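Local coordinates for protein glutaryl-CoA dehydrogenase (Mycobacterium smegmatis, PDB 3SF6) that belongs to the acyl-CoA dehydrogenase family of flavoproteins and binds dihydroflavine-adenine dinucleotide within a four-chain assembly, at residues 275-280 with 305-310; 348-353 with 370-375; 352-355 with 361-364; 355-360 with 364-369. One frame throughout, in Å; residues are numbered along the deposited sequence.

Interaction 1 of 4, residues 275-280 with 305-310; sequences DCLETA and ADMTLE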
# COMPACT_ATOMS: atom_id res chain seq x y z
N ASP A 275 -3.84 -13.19 -17.71
CA ASP A 275 -3.84 -12.62 -19.05
C ASP A 275 -3.10 -11.27 -19.01
O ASP A 275 -2.28 -10.97 -19.88
CB ASP A 275 -5.29 -12.45 -19.53
CG ASP A 275 -5.40 -12.51 -21.03
OD1 ASP A 275 -4.84 -13.54 -21.58
OD2 ASP A 275 -6.12 -11.67 -21.67
N CYS A 276 -3.38 -10.46 -17.99
CA CYS A 276 -2.69 -9.18 -17.86
C CYS A 276 -1.19 -9.35 -17.57
O CYS A 276 -0.37 -8.62 -18.13
CB CYS A 276 -3.34 -8.34 -16.77
SG CYS A 276 -5.02 -7.80 -17.14
N LEU A 277 -0.86 -10.25 -16.66
CA LEU A 277 0.55 -10.49 -16.30
C LEU A 277 1.33 -10.99 -17.51
O LEU A 277 2.42 -10.48 -17.80
CB LEU A 277 0.64 -11.46 -15.13
CG LEU A 277 2.00 -11.95 -14.73
CD1 LEU A 277 2.96 -10.78 -14.46
CD2 LEU A 277 1.87 -12.84 -13.48
N GLU A 278 0.77 -11.96 -18.25
CA GLU A 278 1.41 -12.49 -19.45
C GLU A 278 1.63 -11.38 -20.50
O GLU A 278 2.67 -11.35 -21.16
CB GLU A 278 0.56 -13.60 -20.07
CG GLU A 278 0.58 -14.87 -19.25
CD GLU A 278 -0.30 -16.00 -19.83
OE1 GLU A 278 -1.03 -15.79 -20.84
OE2 GLU A 278 -0.20 -17.11 -19.24
N THR A 279 0.66 -10.50 -20.61
CA THR A 279 0.73 -9.38 -21.52
C THR A 279 1.91 -8.46 -21.12
O THR A 279 2.73 -8.09 -21.98
CB THR A 279 -0.62 -8.61 -21.57
OG1 THR A 279 -1.64 -9.46 -22.14
CG2 THR A 279 -0.45 -7.35 -22.44
N ALA A 280 1.99 -8.12 -19.85
CA ALA A 280 3.05 -7.25 -19.34
C ALA A 280 4.42 -7.90 -19.47
O ALA A 280 5.39 -7.21 -19.81
CB ALA A 280 2.79 -6.85 -17.87
N ALA A 305 7.82 -8.87 -10.59
CA ALA A 305 7.96 -9.74 -9.41
C ALA A 305 6.74 -9.68 -8.51
O ALA A 305 6.20 -10.71 -8.06
CB ALA A 305 9.25 -9.40 -8.62
N ASP A 306 6.28 -8.45 -8.20
CA ASP A 306 5.13 -8.28 -7.33
C ASP A 306 3.86 -8.91 -7.92
O ASP A 306 3.10 -9.59 -7.18
CB ASP A 306 4.89 -6.80 -7.04
CG ASP A 306 5.96 -6.16 -6.15
OD1 ASP A 306 6.78 -6.86 -5.51
OD2 ASP A 306 5.89 -4.90 -6.02
N MET A 307 3.60 -8.67 -9.19
CA MET A 307 2.45 -9.26 -9.85
C MET A 307 2.52 -10.78 -9.86
O MET A 307 1.52 -11.45 -9.61
CB MET A 307 2.27 -8.72 -11.26
CG MET A 307 1.90 -7.27 -11.34
SD MET A 307 1.50 -6.72 -13.03
CE MET A 307 3.11 -6.80 -13.81
N THR A 308 3.70 -11.32 -10.17
CA THR A 308 3.85 -12.77 -10.24
C THR A 308 3.62 -13.40 -8.85
O THR A 308 2.97 -14.45 -8.73
CB THR A 308 5.24 -13.12 -10.74
OG1 THR A 308 5.38 -12.66 -12.09
CG2 THR A 308 5.51 -14.65 -10.73
N LEU A 309 4.10 -12.71 -7.83
CA LEU A 309 3.87 -13.18 -6.45
C LEU A 309 2.39 -13.23 -6.14
O LEU A 309 1.91 -14.21 -5.55
CB LEU A 309 4.61 -12.32 -5.41
CG LEU A 309 5.97 -12.77 -4.95
CD1 LEU A 309 6.50 -11.69 -3.99
CD2 LEU A 309 5.89 -14.14 -4.27
N GLU A 310 1.64 -12.18 -6.45
CA GLU A 310 0.23 -12.18 -6.05
C GLU A 310 -0.56 -13.16 -6.90
O GLU A 310 -1.50 -13.79 -6.39
CB GLU A 310 -0.39 -10.79 -6.03
CG GLU A 310 0.23 -9.84 -5.00
CD GLU A 310 0.24 -10.38 -3.59
OE1 GLU A 310 -0.71 -11.06 -3.17
OE2 GLU A 310 1.23 -10.16 -2.86
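Leu277 and Met307 run antiparallel alongside one another between helix 252-286 and helix 298-327, each reaching toward the other's helix, and most of this buried contact rests on the pair. Leu277 sends CG anti to its own N (chi1 173°), which carries both methyls across to the other helix like the prongs of a fork. CD1 lies against Met307 CB at 3.9 Å. CD2 reaches past it to the neighbouring residue, 3.8 Å from Thr308 OG1, and the Leu277 and Thr308 side chains cross there at about a right angle. The contact with the methyl is van der Waals; the hydroxyl hydrogen-bonds Leu304 O, one turn back on its own helix. Met307 runs out extended as far as SD and then bends (chi3 -69°). The bend leaves CE between two residues one turn apart: Leu277 CD1 is 4.0 Å from Met307 CE, and Ala280 CB is 4.1 Å from Met307 CE. The methionine tip thus spans a turn of helix 252-286. The backbones stay well apart, with axes 10.5 Å from each other and a signed crossing angle of -152°, so the two long side chains bridge the interval. Beyond the pair, Thr308 and Leu309 pack on a second subunit, while Cys276 and Met307 both rest on helix 332-357. This is the apolar packing of near-antiparallel neighbours in an up-and-down helical bundle, as in the C-terminal all-alpha domain of acyl-CoA dehydrogenases.

Interaction 2 of 4, residues 348-353 with 370-375; sequences EIARTA and RHANNL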
# COMPACT_ATOMS: atom_id res chain seq x y z
N GLU A 348 -5.50 -5.17 -9.00
CA GLU A 348 -4.22 -4.50 -8.85
C GLU A 348 -3.22 -4.98 -9.90
O GLU A 348 -2.45 -4.17 -10.46
CB GLU A 348 -3.69 -4.72 -7.43
CG GLU A 348 -2.32 -4.17 -7.21
CD GLU A 348 -2.20 -2.69 -7.19
OE1 GLU A 348 -3.21 -1.92 -7.32
OE2 GLU A 348 -1.01 -2.27 -7.09
N ILE A 349 -3.20 -6.29 -10.20
CA ILE A 349 -2.36 -6.78 -11.28
C ILE A 349 -2.72 -6.13 -12.61
O ILE A 349 -1.83 -5.69 -13.37
CB ILE A 349 -2.42 -8.33 -11.37
CG1 ILE A 349 -1.64 -8.95 -10.21
CG2 ILE A 349 -1.88 -8.82 -12.74
CD1 ILE A 349 -1.98 -10.45 -9.96
N ALA A 350 -4.00 -6.07 -12.93
CA ALA A 350 -4.42 -5.44 -14.18
C ALA A 350 -3.98 -3.99 -14.29
O ALA A 350 -3.46 -3.56 -15.34
CB ALA A 350 -5.96 -5.55 -14.35
N ARG A 351 -4.19 -3.25 -13.21
CA ARG A 351 -3.80 -1.83 -13.15
C ARG A 351 -2.30 -1.65 -13.33
O ARG A 351 -1.85 -0.80 -14.11
CB ARG A 351 -4.26 -1.24 -11.84
CG ARG A 351 -5.77 -1.12 -11.78
CD ARG A 351 -6.34 -0.94 -10.37
NE ARG A 351 -7.79 -0.65 -10.41
CZ ARG A 351 -8.56 -0.56 -9.33
NH1 ARG A 351 -8.05 -0.70 -8.14
NH2 ARG A 351 -9.85 -0.31 -9.47
N THR A 352 -1.51 -2.48 -12.65
CA THR A 352 -0.05 -2.38 -12.72
C THR A 352 0.43 -2.75 -14.12
O THR A 352 1.32 -2.11 -14.68
CB THR A 352 0.60 -3.22 -11.64
OG1 THR A 352 0.21 -2.69 -10.36
CG2 THR A 352 2.12 -3.15 -11.76
N ALA A 353 -0.16 -3.79 -14.67
CA ALA A 353 0.21 -4.24 -16.01
C ALA A 353 -0.02 -3.13 -17.03
O ALA A 353 0.78 -2.89 -17.92
CB ALA A 353 -0.65 -5.48 -16.38
N ARG A 370 -9.71 -3.71 -20.56
CA ARG A 370 -10.98 -4.48 -20.50
C ARG A 370 -11.02 -5.31 -19.21
O ARG A 370 -12.01 -5.30 -18.48
CB ARG A 370 -11.12 -5.36 -21.74
CG ARG A 370 -12.34 -6.26 -21.70
CD ARG A 370 -12.66 -6.87 -23.05
NE ARG A 370 -11.48 -7.45 -23.68
CZ ARG A 370 -10.97 -8.64 -23.35
NH1 ARG A 370 -9.87 -9.08 -23.96
NH2 ARG A 370 -11.54 -9.42 -22.42
N HIS A 371 -9.95 -6.05 -18.96
CA HIS A 371 -9.84 -6.81 -17.73
C HIS A 371 -9.98 -5.94 -16.47
O HIS A 371 -10.76 -6.29 -15.57
CB HIS A 371 -8.56 -7.62 -17.63
CG HIS A 371 -8.54 -8.83 -18.50
ND1 HIS A 371 -9.53 -9.80 -18.49
CD2 HIS A 371 -7.61 -9.24 -19.39
CE1 HIS A 371 -9.19 -10.76 -19.34
NE2 HIS A 371 -8.02 -10.45 -19.89
N ALA A 372 -9.26 -4.82 -16.42
CA ALA A 372 -9.30 -3.96 -15.24
C ALA A 372 -10.72 -3.41 -15.03
O ALA A 372 -11.22 -3.42 -13.91
CB ALA A 372 -8.28 -2.81 -15.38
N ASN A 373 -11.38 -2.96 -16.10
CA ASN A 373 -12.72 -2.43 -15.96
C ASN A 373 -13.73 -3.53 -15.58
O ASN A 373 -14.55 -3.32 -14.68
CB ASN A 373 -13.16 -1.74 -17.25
CG ASN A 373 -12.54 -0.34 -17.43
OD1 ASN A 373 -11.76 0.17 -16.58
ND2 ASN A 373 -12.92 0.31 -18.51
N ASN A 374 -13.62 -4.70 -16.22
CA ASN A 374 -14.45 -5.84 -15.84
C ASN A 374 -14.32 -6.19 -14.37
O ASN A 374 -15.32 -6.46 -13.70
CB ASN A 374 -14.08 -7.09 -16.64
CG ASN A 374 -14.63 -7.10 -18.05
OD1 ASN A 374 -15.60 -6.42 -18.37
ND2 ASN A 374 -14.00 -7.93 -18.92
N LEU A 375 -13.10 -6.17 -13.86
CA LEU A 375 -12.87 -6.58 -12.49
C LEU A 375 -13.50 -5.65 -11.48
O LEU A 375 -13.72 -6.05 -10.35
CB LEU A 375 -11.39 -6.79 -12.24
CG LEU A 375 -10.82 -8.07 -12.83
CD1 LEU A 375 -9.28 -8.01 -12.87
CD2 LEU A 375 -11.27 -9.34 -12.05
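Two helices of the C-terminal helical domain, 332-357 and 368-380, come together here through alanines, in a close helix-helix contact made with very short side chains. Ala350 CB meets Ala372 CB at 3.7 Å, each methyl pointing to the opposite helix, and Ala350 CB also lies 3.8 Å from Ala372 CA. Contact through methyls and CA lets the backbones come near, the CA atoms of Ala350 and Ala372 being 5.2 Å apart. One turn further along, Leu375 adds a looser touch, its CD1 at 4.4 Å from Ala350 CB; the same leucine packs on Ala346 and Ile347 of helix 332-357. The touching groups are apolar and buried, and the polar links stand to the sides of the alanine pair. Arg351 reaches along the flank to a salt bridge with Glu376, which ties the same two helices by charge. His371 gives its NE2 to a hydrogen bond with Asp275 on helix 252-286, whose Cys276 also packs on Ala350. Near Arg351 the third subunit approaches with its own Arg351. Small-residue packing of this sort is characteristic of closely spaced helices, here within the acyl-CoA dehydrogenase C-terminal bundle.

Interaction 3 of 4, residues 352-355 with 361-364; sequences TART and GITG. With FDA (dihydroflavine-adenine dinucleotide), chain B.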
# COMPACT_ATOMS: atom_id res chain seq x y z
N THR A 352 -1.51 -2.48 -12.65
CA THR A 352 -0.05 -2.38 -12.72
C THR A 352 0.43 -2.75 -14.12
O THR A 352 1.32 -2.11 -14.68
CB THR A 352 0.60 -3.22 -11.64
OG1 THR A 352 0.21 -2.69 -10.36
CG2 THR A 352 2.12 -3.15 -11.76
N ALA A 353 -0.16 -3.79 -14.67
CA ALA A 353 0.21 -4.24 -16.01
C ALA A 353 -0.02 -3.13 -17.03
O ALA A 353 0.78 -2.89 -17.92
CB ALA A 353 -0.65 -5.48 -16.38
N ARG A 354 -1.14 -2.42 -16.90
CA ARG A 354 -1.45 -1.35 -17.85
C ARG A 354 -0.30 -0.30 -17.85
O ARG A 354 0.12 0.21 -18.90
CB ARG A 354 -2.77 -0.70 -17.50
CG ARG A 354 -3.51 -0.03 -18.65
CD ARG A 354 -2.84 1.19 -19.23
NE ARG A 354 -2.61 2.20 -18.22
CZ ARG A 354 -1.76 3.22 -18.32
NH1 ARG A 354 -1.67 4.07 -17.29
NH2 ARG A 354 -0.98 3.41 -19.39
N THR A 355 0.25 -0.01 -16.68
CA THR A 355 1.32 1.00 -16.60
C THR A 355 2.58 0.59 -17.37
O THR A 355 3.29 1.43 -17.92
CB THR A 355 1.68 1.39 -15.16
OG1 THR A 355 2.38 0.32 -14.50
CG2 THR A 355 0.45 1.79 -14.34
N GLY A 361 -1.16 0.67 -23.81
CA GLY A 361 -2.08 0.05 -22.89
C GLY A 361 -3.46 0.67 -22.78
O GLY A 361 -4.35 0.06 -22.18
N ILE A 362 -3.66 1.85 -23.36
CA ILE A 362 -4.95 2.51 -23.27
C ILE A 362 -5.94 2.15 -24.36
O ILE A 362 -7.06 2.70 -24.35
CB ILE A 362 -4.86 4.07 -23.16
CG1 ILE A 362 -4.46 4.71 -24.50
CG2 ILE A 362 -3.95 4.48 -22.02
CD1 ILE A 362 -5.21 6.02 -24.78
N THR A 363 -5.58 1.28 -25.32
CA THR A 363 -6.59 0.89 -26.33
C THR A 363 -6.90 -0.59 -26.23
O THR A 363 -6.20 -1.33 -25.52
CB THR A 363 -6.16 1.20 -27.77
OG1 THR A 363 -5.25 0.20 -28.25
CG2 THR A 363 -5.48 2.60 -27.85
N GLY A 364 -7.89 -1.05 -26.98
CA GLY A 364 -8.19 -2.50 -27.01
C GLY A 364 -7.24 -3.33 -27.88
O GLY A 364 -7.50 -4.51 -28.11
PA FDA B . 7.53 3.83 -22.95
O1A FDA B . 8.50 4.93 -22.85
O2A FDA B . 7.68 2.77 -23.96
O5B FDA B . 7.54 3.20 -21.47
C5B FDA B . 6.87 1.94 -21.23
C4B FDA B . 6.93 1.62 -19.74
O4B FDA B . 8.33 1.43 -19.41
C3B FDA B . 6.44 2.73 -18.83
O3B FDA B . 5.85 2.15 -17.65
C2B FDA B . 7.73 3.46 -18.49
O2B FDA B . 7.58 4.26 -17.30
C1B FDA B . 8.75 2.32 -18.38
N9A FDA B . 10.12 2.80 -18.64
C8A FDA B . 10.58 3.36 -19.79
N7A FDA B . 11.87 3.72 -19.63
C5A FDA B . 12.22 3.38 -18.35
C6A FDA B . 13.37 3.51 -17.59
N6A FDA B . 14.51 4.05 -18.09
N1A FDA B . 13.35 3.04 -16.32
C2A FDA B . 12.24 2.51 -15.79
N3A FDA B . 11.12 2.39 -16.47
C4A FDA B . 11.09 2.82 -17.75
N1 FDA B . 2.87 12.69 -26.76
C2 FDA B . 3.06 13.81 -27.52
O2 FDA B . 4.19 14.02 -28.02
N3 FDA B . 2.05 14.69 -27.70
C4 FDA B . 0.82 14.50 -27.21
O4 FDA B . -0.13 15.31 -27.45
C4X FDA B . 0.60 13.37 -26.40
N5 FDA B . -0.63 13.08 -25.92
C5X FDA B . -0.92 11.81 -25.46
C6 FDA B . -2.23 11.39 -25.27
C7 FDA B . -2.54 10.14 -24.78
C7M FDA B . -4.00 9.69 -24.67
C8 FDA B . -1.50 9.29 -24.44
C8M FDA B . -1.85 7.91 -23.89
C9 FDA B . -0.19 9.67 -24.63
C9A FDA B . 0.12 10.95 -25.14
N10 FDA B . 1.44 11.33 -25.41
C10 FDA B . 1.65 12.47 -26.22
C1' FDA B . 2.51 10.32 -25.42
C2' FDA B . 3.06 10.18 -23.99
O2' FDA B . 3.93 11.29 -23.67
C3' FDA B . 3.84 8.88 -23.91
O3' FDA B . 2.88 7.82 -23.88
C4' FDA B . 4.71 8.78 -22.65
O4' FDA B . 5.84 9.66 -22.75
C5' FDA B . 5.20 7.36 -22.38
O5' FDA B . 5.88 6.87 -23.54
P FDA B . 5.47 5.43 -24.10
O1P FDA B . 4.01 5.30 -24.09
O2P FDA B . 6.19 5.23 -25.38
O3P FDA B . 6.02 4.39 -23.00
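Arg354 folds back from a CG set anti to its backbone N (chi1 -155°), its chain bending at both chi2 and chi3, and its methylenes are thereby laid over the peptide of Gly361. CD sits 3.5 Å from Gly361 O and CG 3.6 Å from that same Gly361 oxygen, both as van der Waals contacts. Gly361, having no side chain, lets the Arg354 methylenes lie directly on its peptide. Farther out, Arg354 and Ile362 extend alongside each other with their ends directed alike, Arg354 NH2 being 4.1 Å from Ile362 CG2. The guanidinium's strongest partner is Glu376 of the third subunit, a salt bridge through NE, and NH2 also bonds Thr380 of that subunit. Ile362 CD1 comes 3.9 Å from C7M of dihydroflavine-adenine dinucleotide. In the ligand's adenosine half, its ribose O3B gives Thr355 O a 2.7 Å hydrogen bond. The contact therefore joins the last turns of helix 332-357 to the loop leading into helix 368-380, with Arg354 packed on Val368 and Met369 at the start of that helix and the third subunit closing over its charged end.

Interaction 4 of 4, residues 355-360 with 364-369; sequences TVLGAS and GEYPVM. With FDA (dihydroflavine-adenine dinucleotide), chain B.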
# COMPACT_ATOMS: atom_id res chain seq x y z
N THR A 355 0.25 -0.01 -16.68
CA THR A 355 1.32 1.00 -16.60
C THR A 355 2.58 0.59 -17.37
O THR A 355 3.29 1.43 -17.92
CB THR A 355 1.68 1.39 -15.16
OG1 THR A 355 2.38 0.32 -14.50
CG2 THR A 355 0.45 1.79 -14.34
N VAL A 356 2.84 -0.72 -17.42
CA VAL A 356 4.00 -1.27 -18.09
C VAL A 356 3.86 -1.08 -19.61
O VAL A 356 4.85 -0.90 -20.30
CB VAL A 356 4.18 -2.77 -17.73
CG1 VAL A 356 5.32 -3.44 -18.55
CG2 VAL A 356 4.48 -2.96 -16.22
N LEU A 357 2.61 -1.09 -20.10
CA LEU A 357 2.36 -0.92 -21.54
C LEU A 357 2.43 0.51 -22.02
O LEU A 357 2.43 0.76 -23.24
CB LEU A 357 1.01 -1.50 -21.94
CG LEU A 357 0.70 -2.91 -21.50
CD1 LEU A 357 -0.69 -3.37 -22.02
CD2 LEU A 357 1.78 -3.90 -21.79
N GLY A 358 2.53 1.47 -21.09
CA GLY A 358 2.54 2.88 -21.49
C GLY A 358 1.28 3.20 -22.30
O GLY A 358 0.20 2.70 -22.01
N ALA A 359 1.40 4.09 -23.26
CA ALA A 359 0.25 4.56 -24.01
C ALA A 359 -0.41 3.40 -24.73
O ALA A 359 -1.63 3.40 -24.87
CB ALA A 359 0.63 5.64 -25.04
N SER A 360 0.37 2.44 -25.24
CA SER A 360 -0.22 1.29 -25.95
C SER A 360 -1.28 0.59 -25.13
O SER A 360 -2.20 -0.02 -25.69
CB SER A 360 0.84 0.29 -26.36
OG SER A 360 1.64 0.83 -27.38
N GLY A 364 -7.89 -1.05 -26.98
CA GLY A 364 -8.19 -2.50 -27.01
C GLY A 364 -7.24 -3.33 -27.88
O GLY A 364 -7.50 -4.51 -28.11
N GLU A 365 -6.17 -2.74 -28.38
CA GLU A 365 -5.02 -3.50 -28.95
C GLU A 365 -4.55 -4.56 -27.92
O GLU A 365 -4.10 -5.64 -28.30
CB GLU A 365 -3.84 -2.59 -29.30
CG GLU A 365 -2.63 -3.33 -29.91
CD GLU A 365 -1.44 -2.43 -30.28
OE1 GLU A 365 -1.43 -1.22 -29.92
OE2 GLU A 365 -0.50 -2.97 -30.91
N TYR A 366 -4.63 -4.24 -26.63
CA TYR A 366 -4.25 -5.13 -25.54
C TYR A 366 -5.46 -5.32 -24.64
O TYR A 366 -6.33 -4.43 -24.61
CB TYR A 366 -3.10 -4.51 -24.72
CG TYR A 366 -1.81 -4.46 -25.51
CD1 TYR A 366 -1.03 -5.58 -25.64
CD2 TYR A 366 -1.42 -3.33 -26.20
CE1 TYR A 366 0.16 -5.58 -26.41
CE2 TYR A 366 -0.23 -3.32 -26.98
CZ TYR A 366 0.56 -4.44 -27.04
OH TYR A 366 1.72 -4.49 -27.81
N PRO A 367 -5.53 -6.46 -23.90
CA PRO A 367 -6.72 -6.80 -23.13
C PRO A 367 -6.82 -6.16 -21.74
O PRO A 367 -7.80 -6.38 -21.02
CB PRO A 367 -6.61 -8.33 -23.03
CG PRO A 367 -5.16 -8.56 -22.93
CD PRO A 367 -4.58 -7.61 -23.92
N VAL A 368 -5.77 -5.43 -21.34
CA VAL A 368 -5.60 -5.03 -19.94
C VAL A 368 -6.69 -4.08 -19.40
O VAL A 368 -7.19 -4.28 -18.30
CB VAL A 368 -4.16 -4.49 -19.72
CG1 VAL A 368 -3.97 -4.01 -18.29
CG2 VAL A 368 -3.13 -5.63 -20.09
N MET A 369 -7.03 -3.04 -20.17
CA MET A 369 -8.05 -2.12 -19.72
C MET A 369 -9.41 -2.82 -19.62
O MET A 369 -10.18 -2.53 -18.69
CB MET A 369 -8.15 -0.85 -20.58
CG MET A 369 -7.04 0.11 -20.29
SD MET A 369 -7.10 0.82 -18.66
CE MET A 369 -8.78 1.61 -18.58
PA FDA B . 7.53 3.83 -22.95
O1A FDA B . 8.50 4.93 -22.85
O2A FDA B . 7.68 2.77 -23.96
O5B FDA B . 7.54 3.20 -21.47
C5B FDA B . 6.87 1.94 -21.23
C4B FDA B . 6.93 1.62 -19.74
O4B FDA B . 8.33 1.43 -19.41
C3B FDA B . 6.44 2.73 -18.83
O3B FDA B . 5.85 2.15 -17.65
C2B FDA B . 7.73 3.46 -18.49
O2B FDA B . 7.58 4.26 -17.30
C1B FDA B . 8.75 2.32 -18.38
N9A FDA B . 10.12 2.80 -18.64
C8A FDA B . 10.58 3.36 -19.79
N7A FDA B . 11.87 3.72 -19.63
C5A FDA B . 12.22 3.38 -18.35
C6A FDA B . 13.37 3.51 -17.59
N6A FDA B . 14.51 4.05 -18.09
N1A FDA B . 13.35 3.04 -16.32
C2A FDA B . 12.24 2.51 -15.79
N3A FDA B . 11.12 2.39 -16.47
C4A FDA B . 11.09 2.82 -17.75
N1 FDA B . 2.87 12.69 -26.76
C2 FDA B . 3.06 13.81 -27.52
O2 FDA B . 4.19 14.02 -28.02
N3 FDA B . 2.05 14.69 -27.70
C4 FDA B . 0.82 14.50 -27.21
O4 FDA B . -0.13 15.31 -27.45
C4X FDA B . 0.60 13.37 -26.40
N5 FDA B . -0.63 13.08 -25.92
C5X FDA B . -0.92 11.81 -25.46
C6 FDA B . -2.23 11.39 -25.27
C7 FDA B . -2.54 10.14 -24.78
C7M FDA B . -4.00 9.69 -24.67
C8 FDA B . -1.50 9.29 -24.44
C8M FDA B . -1.85 7.91 -23.89
C9 FDA B . -0.19 9.67 -24.63
C9A FDA B . 0.12 10.95 -25.14
N10 FDA B . 1.44 11.33 -25.41
C10 FDA B . 1.65 12.47 -26.22
C1' FDA B . 2.51 10.32 -25.42
C2' FDA B . 3.06 10.18 -23.99
O2' FDA B . 3.93 11.29 -23.67
C3' FDA B . 3.84 8.88 -23.91
O3' FDA B . 2.88 7.82 -23.88
C4' FDA B . 4.71 8.78 -22.65
O4' FDA B . 5.84 9.66 -22.75
C5' FDA B . 5.20 7.36 -22.38
O5' FDA B . 5.88 6.87 -23.54
P FDA B . 5.47 5.43 -24.10
O1P FDA B . 4.01 5.30 -24.09
O2P FDA B . 6.19 5.23 -25.38
O3P FDA B . 6.02 4.39 -23.00
O HOH W 1 -2.61 0.38 -28.21
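Leu357 and Tyr366 meet across the turn linking two consecutive helices of the C-terminal helical domain: helix 332-357 ends, a loop with a short 3-10 turn follows, and helix 368-380 begins. From Tyr366 CB outward, the side chain first finds Leu357, whose CD1 is 3.8 Å from Tyr366 CB and equally near Tyr366 CG. CG stands anti to the carbonyl carbon (chi1 -69°), an orientation that swings the ring alongside Ser360. There CD2 comes 3.4 Å from Ser360 O, which lies at the ring edge, near its plane. CE2, next along the ring, is 3.8 Å from Ser360 CB. Tyr366 also packs on Thr279 of helix 252-286. Leu357 CD1 is shared, also touching Val368 CG2 at 3.8 Å, so one methyl joins the helix end to both the loop and the next helix. Gly358 leaves the helix with a positive phi of 57° and, lacking a side chain, passes close to the phosphates of dihydroflavine-adenine dinucleotide. The turn it makes presents Ala359 N to the ligand's diphosphate: Ala359 N gives O1P a nearly straight hydrogen bond of 3.0 Å, at 173°. Ala359 and Ser360 also pack on Trp181 of the third subunit. Beside the exposed Glu365 a water spans the two segments, donating one hydrogen to Ser360 O and the other to Glu365 OE1, each 2.6 Å from the water oxygen.

How the interactions relate
Interactions 1, 2 and 3 are buried, whereas interaction 4 is only partly so, and it alone has a water joining its segments. Helix 332-357 takes part in interactions 2, 3 and 4, and in 2 and 4 it meets helix 368-380 or its approach; interaction 1 instead pairs 252-286 with 298-327. The first two contacts are apolar, one spanning widely spaced helices with long side chains, the other drawing close ones together through methyls. Toward the helix end, interactions 3 and 4, centred 2 Å apart, mix apolar packing with backbone oxygens and ligand contacts. Cys276 SG against His371 CB joins interactions 1 and 2, while Val368 of interaction 4 packs on Ala353 of interaction 2.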